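Local coordinates for hypothetical protein PH0156 (Pyrococcus horikoshii, PDB 2P62) that is of unknown function but belongs to a family of the Toprim-like clan, whose fold also occurs in topoisomerases and primases, at residues D13-K18 against L207-I212; L156-K161 against L227-L232; K23-R28 against P234-M239. One frame throughout, in Å; residues are numbered along the deposited sequence.

Contact 1: residues D13-K18 against L207-I212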
loop_
_atom_site.group_PDB
_atom_site.type_symbol
_atom_site.label_atom_id
_atom_site.label_comp_id
_atom_site.label_asym_id
_atom_site.label_seq_id
_atom_site.Cartn_x
_atom_site.Cartn_y
_atom_site.Cartn_z
ATOM N N ASP A 13 -10.758 -0.821 -2.615
ATOM C CA ASP A 13 -12.002 -1.290 -3.225
ATOM C C ASP A 13 -11.725 -2.447 -4.176
ATOM O O ASP A 13 -12.540 -3.360 -4.295
ATOM C CB ASP A 13 -12.710 -0.160 -3.991
ATOM C CG ASP A 13 -12.717 1.169 -3.226
ATOM O OD1 ASP A 13 -11.907 2.054 -3.574
ATOM O OD2 ASP A 13 -13.519 1.326 -2.279
ATOM N N GLU A 14 -10.580 -2.420 -4.856
ATOM C CA GLU A 14 -10.253 -3.507 -5.775
ATOM C C GLU A 14 -9.981 -4.819 -5.025
ATOM O O GLU A 14 -10.386 -5.888 -5.477
ATOM C CB GLU A 14 -9.042 -3.147 -6.649
ATOM C CG GLU A 14 -8.535 -4.315 -7.506
ATOM C CD GLU A 14 -7.124 -4.091 -8.042
ATOM O OE1 GLU A 14 -6.955 -3.333 -9.019
ATOM O OE2 GLU A 14 -6.177 -4.667 -7.471
ATOM N N SER A 15 -9.298 -4.739 -3.885
ATOM C CA SER A 15 -8.994 -5.940 -3.104
ATOM C C SER A 15 -10.256 -6.565 -2.544
ATOM O O SER A 15 -10.438 -7.783 -2.607
ATOM C CB SER A 15 -8.051 -5.622 -1.940
ATOM O OG SER A 15 -6.757 -5.315 -2.399
ATOM N N PHE A 16 -11.116 -5.717 -1.987
ATOM C CA PHE A 16 -12.370 -6.167 -1.406
ATOM C C PHE A 16 -13.152 -6.994 -2.431
ATOM O O PHE A 16 -13.540 -8.123 -2.152
ATOM C CB PHE A 16 -13.195 -4.957 -0.927
ATOM C CG PHE A 16 -14.521 -5.323 -0.316
ATOM C CD1 PHE A 16 -15.686 -5.297 -1.077
ATOM C CD2 PHE A 16 -14.607 -5.711 1.016
ATOM C CE1 PHE A 16 -16.922 -5.653 -0.517
ATOM C CE2 PHE A 16 -15.836 -6.068 1.585
ATOM C CZ PHE A 16 -16.995 -6.039 0.813
ATOM N N PHE A 17 -13.356 -6.453 -3.627
ATOM C CA PHE A 17 -14.097 -7.188 -4.644
ATOM C C PHE A 17 -13.351 -8.415 -5.160
ATOM O O PHE A 17 -13.960 -9.458 -5.415
ATOM C CB PHE A 17 -14.461 -6.268 -5.812
ATOM C CG PHE A 17 -15.723 -5.483 -5.586
ATOM C CD1 PHE A 17 -16.970 -6.086 -5.747
ATOM C CD2 PHE A 17 -15.669 -4.157 -5.162
ATOM C CE1 PHE A 17 -18.150 -5.382 -5.481
ATOM C CE2 PHE A 17 -16.839 -3.445 -4.892
ATOM C CZ PHE A 17 -18.087 -4.061 -5.051
ATOM N N LYS A 18 -12.034 -8.291 -5.302
ATOM C CA LYS A 18 -11.200 -9.378 -5.796
ATOM C C LYS A 18 -11.221 -10.598 -4.868
ATOM O O LYS A 18 -11.347 -11.734 -5.328
ATOM C CB LYS A 18 -9.761 -8.867 -6.000
ATOM C CG LYS A 18 -8.828 -9.812 -6.757
ATOM C CD LYS A 18 -7.888 -10.563 -5.825
ATOM C CE LYS A 18 -6.744 -9.685 -5.365
ATOM N NZ LYS A 18 -5.937 -9.275 -6.521
ATOM N N LEU A 207 -4.868 -6.287 4.047
ATOM C CA LEU A 207 -5.525 -6.809 5.238
ATOM C C LEU A 207 -6.936 -7.304 4.905
ATOM O O LEU A 207 -7.382 -8.337 5.408
ATOM C CB LEU A 207 -5.586 -5.722 6.321
ATOM C CG LEU A 207 -6.457 -6.013 7.551
ATOM C CD1 LEU A 207 -5.928 -7.244 8.299
ATOM C CD2 LEU A 207 -6.477 -4.793 8.451
ATOM N N TYR A 208 -7.635 -6.568 4.049
ATOM C CA TYR A 208 -8.991 -6.950 3.663
ATOM C C TYR A 208 -8.993 -8.324 2.982
ATOM O O TYR A 208 -9.833 -9.177 3.297
ATOM C CB TYR A 208 -9.597 -5.866 2.760
ATOM C CG TYR A 208 -9.582 -4.493 3.408
ATOM C CD1 TYR A 208 -9.647 -3.334 2.636
ATOM C CD2 TYR A 208 -9.449 -4.352 4.798
ATOM C CE1 TYR A 208 -9.572 -2.071 3.229
ATOM C CE2 TYR A 208 -9.374 -3.088 5.402
ATOM C CZ TYR A 208 -9.431 -1.956 4.608
ATOM O OH TYR A 208 -9.310 -0.697 5.154
ATOM N N GLU A 209 -8.047 -8.532 2.063
ATOM C CA GLU A 209 -7.901 -9.806 1.350
ATOM C C GLU A 209 -7.633 -10.929 2.344
ATOM O O GLU A 209 -8.279 -11.976 2.306
ATOM C CB GLU A 209 -6.731 -9.755 0.351
ATOM C CG GLU A 209 -6.980 -8.918 -0.903
ATOM C CD GLU A 209 -5.799 -8.910 -1.876
ATOM O OE1 GLU A 209 -5.383 -10.002 -2.326
ATOM O OE2 GLU A 209 -5.291 -7.808 -2.186
ATOM N N LYS A 210 -6.673 -10.704 3.233
ATOM C CA LYS A 210 -6.316 -11.701 4.229
ATOM C C LYS A 210 -7.483 -11.997 5.172
ATOM O O LYS A 210 -7.921 -13.140 5.287
ATOM C CB LYS A 210 -5.109 -11.231 5.039
ATOM C CG LYS A 210 -4.596 -12.271 6.006
ATOM C CD LYS A 210 -3.469 -11.736 6.857
ATOM C CE LYS A 210 -3.034 -12.771 7.892
ATOM N NZ LYS A 210 -2.242 -12.126 8.985
ATOM N N TYR A 211 -7.980 -10.959 5.835
ATOM C CA TYR A 211 -9.088 -11.085 6.778
ATOM C C TYR A 211 -10.322 -11.763 6.173
ATOM O O TYR A 211 -10.910 -12.667 6.777
ATOM C CB TYR A 211 -9.462 -9.699 7.312
ATOM C CG TYR A 211 -10.576 -9.698 8.335
ATOM C CD1 TYR A 211 -10.518 -10.518 9.466
ATOM C CD2 TYR A 211 -11.678 -8.849 8.190
ATOM C CE1 TYR A 211 -11.529 -10.494 10.430
ATOM C CE2 TYR A 211 -12.690 -8.815 9.146
ATOM C CZ TYR A 211 -12.607 -9.644 10.264
ATOM O OH TYR A 211 -13.609 -9.619 11.204
ATOM N N ILE A 212 -10.715 -11.347 4.978
ATOM C CA ILE A 212 -11.884 -11.952 4.360
ATOM C C ILE A 212 -11.567 -13.353 3.849
ATOM O O ILE A 212 -12.368 -14.274 4.004
ATOM C CB ILE A 212 -12.411 -11.071 3.215
ATOM C CG1 ILE A 212 -12.899 -9.738 3.798
ATOM C CG2 ILE A 212 -13.517 -11.803 2.447
ATOM C CD1 ILE A 212 -13.519 -8.790 2.790
#
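Ser15 and Glu209 make the polar link between these two helices: the serine hydroxyl OG donates a hydrogen bond to Glu209 OE2 at 2.9 Å. It meets that oxygen on the anti side and somewhat out of the carboxylate plane, by 26°. The glutamate arrives as a straight arm, fully extended beyond CG (chi2 -179°), and on its way Glu209 CG passes 3.6 Å from Ser15 CB, so that the stem packs on the serine before the carboxylate reaches the hydroxyl. Glu209 OE1 lies 3.3 Å from Lys18 CE. Because the lysine chain bends at chi2, chi3 and chi4, its methylene rather than its ammonium is applied to the acid; Lys18 NZ stays 4.3 Å from Glu209 OE1, beyond a salt bridge but near enough that the positive charge would probably favour the ionised carboxylate. Beside this polar group lies an apolar one. Methyl CD1 of Ile212 comes within 3.7 Å of Phe16 CD2, the two side chains crossing at about a right angle. The isoleucine reaches the ring with its longer branch stretched out (chi2 -177°).

Behind these side chains the backbones run close and nearly parallel, with axes 8.5 Å apart at closest approach. The tightest CA pairing falls at Ser15 and Glu209, 6.0 Å, where the small serine faces the partner helix. Lys11 O, one turn earlier, is a weak second acceptor for the same hydroxyl. Through the Ser15-Glu209 and Phe16-Ile212 pairs, helix 11-23, which follows strand 2-7, is joined to helix 204-218. Leu156 of helix 152-162 packs against both Phe16 and Tyr208, while Ile212 continues along helix 11-23 onto Val19 and Leu20, making a buried meeting of three helices.

Contact 2: residues L156-K161 against L227-L232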
loop_
_atom_site.group_PDB
_atom_site.type_symbol
_atom_site.label_atom_id
_atom_site.label_comp_id
_atom_site.label_asym_id
_atom_site.label_seq_id
_atom_site.Cartn_x
_atom_site.Cartn_y
_atom_site.Cartn_z
ATOM N N LEU A 156 -16.853 -2.588 6.227
ATOM C CA LEU A 156 -15.764 -3.390 6.793
ATOM C C LEU A 156 -15.863 -3.349 8.314
ATOM O O LEU A 156 -15.610 -4.339 8.993
ATOM C CB LEU A 156 -14.396 -2.838 6.356
ATOM C CG LEU A 156 -13.629 -3.464 5.173
ATOM C CD1 LEU A 156 -13.219 -4.895 5.530
ATOM C CD2 LEU A 156 -14.476 -3.455 3.927
ATOM N N ALA A 157 -16.228 -2.189 8.845
ATOM C CA ALA A 157 -16.378 -2.032 10.283
ATOM C C ALA A 157 -17.542 -2.900 10.769
ATOM O O ALA A 157 -17.502 -3.436 11.877
ATOM C CB ALA A 157 -16.634 -0.569 10.629
ATOM N N TYR A 158 -18.574 -3.042 9.935
ATOM C CA TYR A 158 -19.736 -3.839 10.306
ATOM C C TYR A 158 -19.390 -5.324 10.326
ATOM O O TYR A 158 -19.889 -6.084 11.164
ATOM C CB TYR A 158 -20.904 -3.559 9.351
ATOM C CG TYR A 158 -22.197 -4.216 9.771
ATOM C CD1 TYR A 158 -22.579 -5.441 9.238
ATOM C CD2 TYR A 158 -23.022 -3.625 10.727
ATOM C CE1 TYR A 158 -23.750 -6.069 9.640
ATOM C CE2 TYR A 158 -24.200 -4.242 11.141
ATOM C CZ TYR A 158 -24.557 -5.467 10.591
ATOM O OH TYR A 158 -25.717 -6.092 10.993
ATOM N N LEU A 159 -18.525 -5.733 9.406
ATOM C CA LEU A 159 -18.091 -7.117 9.353
ATOM C C LEU A 159 -17.280 -7.394 10.624
ATOM O O LEU A 159 -17.413 -8.454 11.233
ATOM C CB LEU A 159 -17.226 -7.359 8.111
ATOM C CG LEU A 159 -16.627 -8.767 7.958
ATOM C CD1 LEU A 159 -17.734 -9.801 7.903
ATOM C CD2 LEU A 159 -15.782 -8.829 6.697
ATOM N N ALA A 160 -16.451 -6.431 11.023
ATOM C CA ALA A 160 -15.635 -6.577 12.225
ATOM C C ALA A 160 -16.555 -6.746 13.427
ATOM O O ALA A 160 -16.291 -7.549 14.323
ATOM C CB ALA A 160 -14.731 -5.355 12.412
ATOM N N LYS A 161 -17.638 -5.982 13.437
ATOM C CA LYS A 161 -18.614 -6.059 14.512
ATOM C C LYS A 161 -19.203 -7.471 14.597
ATOM O O LYS A 161 -19.128 -8.118 15.638
ATOM C CB LYS A 161 -19.729 -5.035 14.279
ATOM C CG LYS A 161 -20.749 -4.949 15.404
ATOM C CD LYS A 161 -21.644 -3.737 15.206
ATOM C CE LYS A 161 -22.614 -3.550 16.357
ATOM N NZ LYS A 161 -23.380 -2.282 16.208
ATOM N N LEU A 227 -22.619 -10.033 3.946
ATOM C CA LEU A 227 -22.886 -9.584 2.572
ATOM C C LEU A 227 -24.373 -9.344 2.315
ATOM O O LEU A 227 -24.748 -8.479 1.513
ATOM C CB LEU A 227 -22.372 -10.618 1.560
ATOM C CG LEU A 227 -20.859 -10.813 1.422
ATOM C CD1 LEU A 227 -20.575 -11.983 0.479
ATOM C CD2 LEU A 227 -20.217 -9.526 0.906
ATOM N N SER A 228 -25.212 -10.125 2.989
ATOM C CA SER A 228 -26.656 -10.008 2.841
ATOM C C SER A 228 -27.210 -8.805 3.622
ATOM O O SER A 228 -27.979 -8.011 3.079
ATOM C CB SER A 228 -27.331 -11.308 3.301
ATOM O OG SER A 228 -28.734 -11.271 3.078
ATOM N N GLU A 229 -26.807 -8.656 4.883
ATOM C CA GLU A 229 -27.293 -7.544 5.705
ATOM C C GLU A 229 -26.843 -6.176 5.193
ATOM O O GLU A 229 -27.494 -5.164 5.460
ATOM C CB GLU A 229 -26.844 -7.700 7.167
ATOM C CG GLU A 229 -27.134 -9.063 7.761
ATOM C CD GLU A 229 -26.937 -9.127 9.269
ATOM O OE1 GLU A 229 -26.065 -8.410 9.805
ATOM O OE2 GLU A 229 -27.651 -9.923 9.918
ATOM N N VAL A 230 -25.728 -6.139 4.469
ATOM C CA VAL A 230 -25.221 -4.877 3.933
ATOM C C VAL A 230 -25.717 -4.694 2.505
ATOM O O VAL A 230 -25.461 -3.678 1.861
ATOM C CB VAL A 230 -23.680 -4.843 3.938
ATOM C CG1 VAL A 230 -23.186 -3.520 3.392
ATOM C CG2 VAL A 230 -23.163 -5.038 5.348
ATOM N N ASN A 231 -26.441 -5.697 2.028
ATOM C CA ASN A 231 -26.997 -5.708 0.683
ATOM C C ASN A 231 -25.925 -5.640 -0.407
ATOM O O ASN A 231 -25.937 -4.749 -1.254
ATOM C CB ASN A 231 -28.006 -4.565 0.508
ATOM C CG ASN A 231 -29.174 -4.954 -0.399
ATOM O OD1 ASN A 231 -29.862 -5.960 -0.159
ATOM N ND2 ASN A 231 -29.401 -4.162 -1.446
ATOM N N LEU A 232 -24.995 -6.594 -0.363
ATOM C CA LEU A 232 -23.925 -6.703 -1.349
ATOM C C LEU A 232 -24.163 -7.944 -2.201
ATOM O O LEU A 232 -23.650 -8.059 -3.308
ATOM C CB LEU A 232 -22.554 -6.813 -0.668
ATOM C CG LEU A 232 -21.775 -5.516 -0.448
ATOM C CD1 LEU A 232 -20.510 -5.810 0.327
ATOM C CD2 LEU A 232 -21.439 -4.874 -1.801
#
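The Tyr158 ring receives Glu229 at its edge, in the ring plane, where carboxylate oxygen OE1 sits beside the phenol end: it is 2.6 Å from Tyr158 OH and also 3.3 Å from Tyr158 CE1. Farther back on the ring, methyl CG2 of Val230 approaches Tyr158 CD1 obliquely at 4.0 Å. Leu141, from a loop, also touches the tyrosine. Ring and carboxylate planes stand 54° apart, and the hydroxyl donates its hydrogen bond from above the carboxylate plane, 38° out of it. With CG anti to the backbone N (chi1 -173°), Tyr158 is thrown out from helix 152-162 toward the end of helix 220-229; the glutamate, extended beyond CG, reaches across to it at about a right angle.

The acceptor stands where helix 220-229 stops. Asn231 turns to positive phi, and the bonds Leu232 N to Leu227 O (2.7 Å) and Asn231 N to Ser228 O (3.0 Å) close a Schellman motif. This fixed helix end carries Glu229 and Val230 side by side, one for the hydroxyl and one for the ring. Glu229 OE2 is claimed by a salt bridge to Arg225. Replacing Tyr158 by a phenylalanine would probably keep the touch on Val230 but leave Glu229 OE1 without its hydroxyl donor, the carboxylate then being held from the Arg225 side. One neutral and one charged donor thus share the two oxygens of an exposed acid; this would be expected to keep it ionised and a good acceptor for the phenol, consistent with their close approach.

Contact 3: residues K23-R28 against P234-M239; sequences KLYGFR and PLLERM
Tyr25 reaches Leu236 because its first torsion sets CG anti to the carbonyl carbon (chi1 -63°), which sends the phenol out from its loop toward helix 233-239. Leu236 CB is offered directly by the helix backbone; the leucine's own chi1 of -69° accounts only for a looser touch, in which its methyl CD1 lies 4.0 Å from Tyr25 OH. The two side chains cross at about a right angle, the ring lying obliquely to the methylene it touches. Tyr25 OH comes nearest, 3.6 Å from Leu236 CB, and the same CB lies 4.0 Å from ring carbon CZ of Tyr25. On the neighbouring residue, Glu237, the aliphatic CG is 4.3 Å from Tyr25 OH, so the acid takes part through its stem.

The contact is one of van der Waals packing, in which the hydroxyl rests against carbon. The backbones remain well separated: even the nearest CA pair, Tyr25 and Leu236, is 9.0 Å apart, and the tyrosine spans that distance almost alone. The chain turns immediately after it, at Gly26, whose positive phi of 75° is easily adopted by a residue without a side chain.

The loop carrying Tyr25 connects helix 11-23 to the short strand 28-29, where the backbone of Arg28 is hydrogen-bonded to that of Glu54 in strand 51-55. Leu236 packs on Leu20 of helix 11-23 and Leu227 of helix 220-229, while Leu235 and Met239 lie against Tyr93 of strand 89-97. The last helix of the chain thus has as its neighbours strand 89-97 of the sheet, helix 11-23 with the loop that follows it, and helix 220-229.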
loop_
_atom_site.group_PDB
_atom_site.type_symbol
_atom_site.label_atom_id
_atom_site.label_comp_id
_atom_site.label_asym_id
_atom_site.label_seq_id
_atom_site.Cartn_x
_atom_site.Cartn_y
_atom_site.Cartn_z
ATOM N N LYS A 23 -12.145 -15.969 -4.034
ATOM C CA LYS A 23 -12.355 -16.916 -2.951
ATOM C C LYS A 23 -13.785 -17.342 -2.669
ATOM O O LYS A 23 -14.014 -18.377 -2.046
ATOM C CB LYS A 23 -11.708 -16.371 -1.676
ATOM C CG LYS A 23 -10.206 -16.103 -1.816
ATOM C CD LYS A 23 -9.424 -17.371 -2.180
ATOM C CE LYS A 23 -7.908 -17.126 -2.259
ATOM N NZ LYS A 23 -7.521 -16.242 -3.390
ATOM N N LEU A 24 -14.749 -16.561 -3.133
ATOM C CA LEU A 24 -16.143 -16.904 -2.899
ATOM C C LEU A 24 -16.864 -17.377 -4.166
ATOM O O LEU A 24 -17.711 -18.262 -4.097
ATOM C CB LEU A 24 -16.871 -15.706 -2.305
ATOM C CG LEU A 24 -18.210 -16.014 -1.641
ATOM C CD1 LEU A 24 -17.991 -16.864 -0.387
ATOM C CD2 LEU A 24 -18.886 -14.713 -1.278
ATOM N N TYR A 25 -16.537 -16.803 -5.324
ATOM C CA TYR A 25 -17.207 -17.218 -6.557
ATOM C C TYR A 25 -16.380 -18.011 -7.558
ATOM O O TYR A 25 -16.827 -18.229 -8.672
ATOM C CB TYR A 25 -17.854 -16.014 -7.266
ATOM C CG TYR A 25 -18.939 -15.363 -6.449
ATOM C CD1 TYR A 25 -18.651 -14.296 -5.613
ATOM C CD2 TYR A 25 -20.239 -15.866 -6.450
ATOM C CE1 TYR A 25 -19.622 -13.744 -4.791
ATOM C CE2 TYR A 25 -21.228 -15.319 -5.626
ATOM C CZ TYR A 25 -20.906 -14.258 -4.798
ATOM O OH TYR A 25 -21.850 -13.708 -3.962
ATOM N N GLY A 26 -15.178 -18.429 -7.172
ATOM C CA GLY A 26 -14.358 -19.226 -8.065
ATOM C C GLY A 26 -13.677 -18.519 -9.219
ATOM O O GLY A 26 -13.120 -19.170 -10.098
ATOM N N PHE A 27 -13.706 -17.198 -9.244
ATOM C CA PHE A 27 -13.047 -16.501 -10.331
ATOM C C PHE A 27 -11.527 -16.569 -10.174
ATOM O O PHE A 27 -11.008 -16.570 -9.057
ATOM C CB PHE A 27 -13.527 -15.049 -10.378
ATOM C CG PHE A 27 -14.717 -14.839 -11.265
ATOM C CD1 PHE A 27 -14.547 -14.380 -12.566
ATOM C CD2 PHE A 27 -15.999 -15.124 -10.818
ATOM C CE1 PHE A 27 -15.638 -14.206 -13.416
ATOM C CE2 PHE A 27 -17.101 -14.955 -11.661
ATOM C CZ PHE A 27 -16.918 -14.495 -12.963
ATOM N N ARG A 28 -10.818 -16.644 -11.299
ATOM C CA ARG A 28 -9.358 -16.709 -11.288
ATOM C C ARG A 28 -8.736 -15.561 -12.090
ATOM O O ARG A 28 -9.309 -15.098 -13.074
ATOM C CB ARG A 28 -8.895 -18.050 -11.861
ATOM C CG ARG A 28 -7.420 -18.345 -11.625
ATOM C CD ARG A 28 -7.065 -18.239 -10.136
ATOM N NE ARG A 28 -6.441 -16.962 -9.774
ATOM C CZ ARG A 28 -6.519 -16.414 -8.564
ATOM N NH1 ARG A 28 -7.201 -17.024 -7.599
ATOM N NH2 ARG A 28 -5.895 -15.269 -8.310
ATOM N N PRO A 234 -26.935 -9.135 -3.896
ATOM C CA PRO A 234 -27.560 -8.917 -5.205
ATOM C C PRO A 234 -26.622 -8.303 -6.245
ATOM O O PRO A 234 -26.738 -8.589 -7.433
ATOM C CB PRO A 234 -28.778 -8.041 -4.872
ATOM C CG PRO A 234 -28.403 -7.389 -3.570
ATOM C CD PRO A 234 -27.701 -8.480 -2.826
ATOM N N LEU A 235 -25.687 -7.472 -5.797
ATOM C CA LEU A 235 -24.720 -6.849 -6.703
ATOM C C LEU A 235 -23.704 -7.899 -7.182
ATOM O O LEU A 235 -23.384 -7.993 -8.371
ATOM C CB LEU A 235 -23.966 -5.720 -5.986
ATOM C CG LEU A 235 -22.751 -5.157 -6.743
ATOM C CD1 LEU A 235 -23.234 -4.245 -7.875
ATOM C CD2 LEU A 235 -21.849 -4.384 -5.796
ATOM N N LEU A 236 -23.187 -8.676 -6.237
ATOM C CA LEU A 236 -22.218 -9.711 -6.555
ATOM C C LEU A 236 -22.835 -10.758 -7.463
ATOM O O LEU A 236 -22.221 -11.184 -8.445
ATOM C CB LEU A 236 -21.717 -10.375 -5.269
ATOM C CG LEU A 236 -20.851 -9.465 -4.387
ATOM C CD1 LEU A 236 -20.762 -9.995 -2.962
ATOM C CD2 LEU A 236 -19.479 -9.354 -5.030
ATOM N N GLU A 237 -24.057 -11.165 -7.145
ATOM C CA GLU A 237 -24.729 -12.186 -7.937
ATOM C C GLU A 237 -25.037 -11.704 -9.351
ATOM O O GLU A 237 -25.241 -12.511 -10.250
ATOM C CB GLU A 237 -25.999 -12.660 -7.218
ATOM C CG GLU A 237 -25.714 -13.187 -5.813
ATOM C CD GLU A 237 -26.939 -13.756 -5.122
ATOM O OE1 GLU A 237 -28.044 -13.196 -5.300
ATOM O OE2 GLU A 237 -26.795 -14.756 -4.386
ATOM N N ARG A 238 -25.044 -10.389 -9.542
ATOM C CA ARG A 238 -25.298 -9.805 -10.852
ATOM C C ARG A 238 -23.996 -9.830 -11.656
ATOM O O ARG A 238 -23.976 -10.238 -12.824
ATOM C CB ARG A 238 -25.788 -8.365 -10.699
ATOM C CG ARG A 238 -26.886 -7.987 -11.668
ATOM C CD ARG A 238 -28.042 -8.960 -11.532
ATOM N NE ARG A 238 -29.139 -8.677 -12.450
ATOM C CZ ARG A 238 -30.004 -7.680 -12.301
ATOM N NH1 ARG A 238 -30.968 -7.513 -13.195
ATOM N NH2 ARG A 238 -29.910 -6.859 -11.260
ATOM N N MET A 239 -22.917 -9.384 -11.009
ATOM C CA MET A 239 -21.587 -9.353 -11.603
ATOM C C MET A 239 -21.284 -10.744 -12.149
ATOM O O MET A 239 -20.853 -10.901 -13.292
ATOM C CB MET A 239 -20.538 -8.965 -10.546
ATOM C CG MET A 239 -20.672 -7.555 -9.941
ATOM S SD MET A 239 -19.405 -7.232 -8.669
ATOM C CE MET A 239 -19.179 -5.438 -8.847
#

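In the fold
Helix 11-23 ties the three contacts together: it supplies one side of contact 1, leads into the loop of contact 3, and sends Phe16 against Leu156 and Leu232 of contact 2. Contact 1 lies about 13 Å, centre to centre, from each of the others, which are about 16 Å apart. Phe17, next in the same helix, meets Leu235 and Met239 of contact 3, and Leu227 joins contacts 2 and 3 through Leu24 and Leu236. Along the chain contact 1 interleaves with both others, whereas contact 2 is nested inside contact 3. The C-terminal helices thus fold back onto the N-terminal helix beside the mixed sheet, the three contacts being connected by shared apolar packing.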